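Antigen TpF1 (Treponema pallidum, PDB 2FJC) is a Dps-family mini-ferritin that binds ferric iron, probably oxidising and storing it, and may play a structural role in the outer membrane. Local coordinates at residues B[115-120]-B[138-143]. Residues are numbered along the deposited sequence; the frame is centred on the assembly and turned at random.
Sequences TRFSQT and DILRTL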
# COMPACT_ATOMS: atom_id res chain seq x y z
N THR B 115 -30.65 -18.60 -13.78
CA THR B 115 -32.09 -18.72 -13.82
C THR B 115 -32.63 -19.03 -12.42
O THR B 115 -33.68 -18.53 -12.02
CB THR B 115 -32.55 -19.80 -14.84
OG1 THR B 115 -32.17 -21.09 -14.36
CG2 THR B 115 -31.91 -19.57 -16.19
N ARG B 116 -31.90 -19.84 -11.66
CA ARG B 116 -32.35 -20.17 -10.32
C ARG B 116 -32.30 -18.93 -9.41
O ARG B 116 -33.23 -18.69 -8.65
CB ARG B 116 -31.52 -21.31 -9.72
CG ARG B 116 -31.72 -22.61 -10.48
CD ARG B 116 -31.99 -23.77 -9.53
NE ARG B 116 -33.18 -23.55 -8.72
CZ ARG B 116 -34.41 -23.46 -9.21
NH1 ARG B 116 -35.44 -23.26 -8.40
NH2 ARG B 116 -34.61 -23.58 -10.52
N PHE B 117 -31.23 -18.15 -9.51
CA PHE B 117 -31.10 -16.95 -8.70
C PHE B 117 -32.16 -15.92 -9.06
O PHE B 117 -32.68 -15.22 -8.20
CB PHE B 117 -29.72 -16.31 -8.86
CG PHE B 117 -28.63 -16.99 -8.07
CD1 PHE B 117 -28.77 -17.22 -6.71
CD2 PHE B 117 -27.45 -17.39 -8.69
CE1 PHE B 117 -27.76 -17.83 -5.98
CE2 PHE B 117 -26.43 -17.99 -7.96
CZ PHE B 117 -26.59 -18.21 -6.60
N SER B 118 -32.49 -15.83 -10.35
CA SER B 118 -33.50 -14.90 -10.80
C SER B 118 -34.86 -15.19 -10.15
O SER B 118 -35.60 -14.28 -9.83
CB SER B 118 -33.63 -14.94 -12.32
OG SER B 118 -32.59 -14.22 -12.94
N GLN B 119 -35.17 -16.47 -9.97
CA GLN B 119 -36.44 -16.82 -9.36
C GLN B 119 -36.47 -16.29 -7.93
O GLN B 119 -37.48 -15.77 -7.47
CB GLN B 119 -36.64 -18.34 -9.34
CG GLN B 119 -36.48 -18.97 -10.71
CD GLN B 119 -36.58 -20.49 -10.67
OE1 GLN B 119 -36.06 -21.13 -9.75
NE2 GLN B 119 -37.25 -21.06 -11.66
N THR B 120 -35.34 -16.41 -7.25
CA THR B 120 -35.23 -15.94 -5.88
C THR B 120 -35.33 -14.42 -5.83
O THR B 120 -36.00 -13.87 -4.96
CB THR B 120 -33.91 -16.38 -5.26
OG1 THR B 120 -33.79 -17.80 -5.35
CG2 THR B 120 -33.85 -15.97 -3.80
N ASP B 138 -26.69 -8.78 -6.79
CA ASP B 138 -25.26 -8.54 -6.91
C ASP B 138 -24.59 -9.76 -7.52
O ASP B 138 -23.71 -9.65 -8.38
CB ASP B 138 -24.62 -8.25 -5.54
CG ASP B 138 -24.89 -6.84 -5.05
OD1 ASP B 138 -25.35 -5.99 -5.85
OD2 ASP B 138 -24.62 -6.56 -3.85
N ILE B 139 -25.00 -10.93 -7.06
CA ILE B 139 -24.47 -12.19 -7.56
C ILE B 139 -24.88 -12.36 -9.02
O ILE B 139 -24.09 -12.78 -9.85
CB ILE B 139 -24.99 -13.35 -6.72
CG1 ILE B 139 -24.41 -13.24 -5.30
CG2 ILE B 139 -24.63 -14.67 -7.37
CD1 ILE B 139 -25.01 -14.24 -4.30
N LEU B 140 -26.13 -12.03 -9.32
CA LEU B 140 -26.66 -12.11 -10.67
C LEU B 140 -25.82 -11.23 -11.61
O LEU B 140 -25.57 -11.59 -12.76
CB LEU B 140 -28.11 -11.64 -10.67
CG LEU B 140 -29.28 -12.52 -11.10
CD1 LEU B 140 -28.93 -14.00 -11.12
CD2 LEU B 140 -30.44 -12.24 -10.15
N ARG B 141 -25.38 -10.08 -11.12
CA ARG B 141 -24.59 -9.19 -11.94
C ARG B 141 -23.25 -9.82 -12.29
O ARG B 141 -22.85 -9.78 -13.46
CB ARG B 141 -24.35 -7.84 -11.25
CG ARG B 141 -23.66 -6.83 -12.16
CD ARG B 141 -23.33 -5.50 -11.46
NE ARG B 141 -24.46 -4.99 -10.68
CZ ARG B 141 -24.57 -3.73 -10.27
NH1 ARG B 141 -23.62 -2.84 -10.57
NH2 ARG B 141 -25.61 -3.35 -9.54
N THR B 142 -22.55 -10.40 -11.32
CA THR B 142 -21.27 -11.01 -11.63
C THR B 142 -21.44 -12.25 -12.52
O THR B 142 -20.59 -12.53 -13.37
CB THR B 142 -20.46 -11.38 -10.35
OG1 THR B 142 -21.07 -12.50 -9.71
CG2 THR B 142 -20.42 -10.22 -9.39
N LEU B 143 -22.54 -12.98 -12.34
CA LEU B 143 -22.79 -14.15 -13.18
C LEU B 143 -23.02 -13.71 -14.62
O LEU B 143 -22.52 -14.32 -15.55
CB LEU B 143 -24.02 -14.93 -12.70
CG LEU B 143 -23.82 -15.94 -11.57
CD1 LEU B 143 -25.17 -16.50 -11.19
CD2 LEU B 143 -22.89 -17.05 -12.01
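Phe-117 of segment 115-120 and Leu-140 of segment 138-143 bring their CA atoms to 6.9 Å where two helices run nearly antiparallel, with axes 10.0 Å apart at closest approach and an angle of 155° between their directions. The contact is apolar, and Phe-117 takes part in three of its four residue pairs. Its CG lies anti to its own carbonyl carbon (chi1 -79°), which carries the ring to one side of the line between the axes, toward the bundle interior. Ile-139 sets its CG2 methyl over one face of the ring, offset toward the rim. This branch, anti to the backbone N, makes a CH-pi contact, with CG2 of Ile-139 4.2 Å from the ring centroid of Phe-117. Leu-143 comes to the ring edge instead, near the ring plane, with its CD1 3.5 Å from CD2 of Phe-117. Leu-140 reaches the root of the side chain, where its CD1 lies 3.3 Å from CB of Phe-117. That approach is tight and the Leu-140 torsions are not staggered, so its exact position is uncertain. The other Leu-140 methyl, CD2, turns to Ser-118 and stays 4.0 Å from its OG. That hydroxyl is hydrogen-bonded to Ser-114 O, one turn back in its own helix, and offers Leu-140 only a van der Waals contact. Within helix 130-154, Ile-139 O accepts bonds from both Leu-143 N and Thr-142 OG1. The Phe-117 ring also meets the His-21 ring of helix 8-38 and touches Ile-65 of helix 44-71. Leu-140 also touches Val-131 of a neighbouring subunit. The contact thus joins helices 99-127 and 130-154, consecutive in the chain, within the core of the four-helix bundle characteristic of ferritin-like Dps subunits.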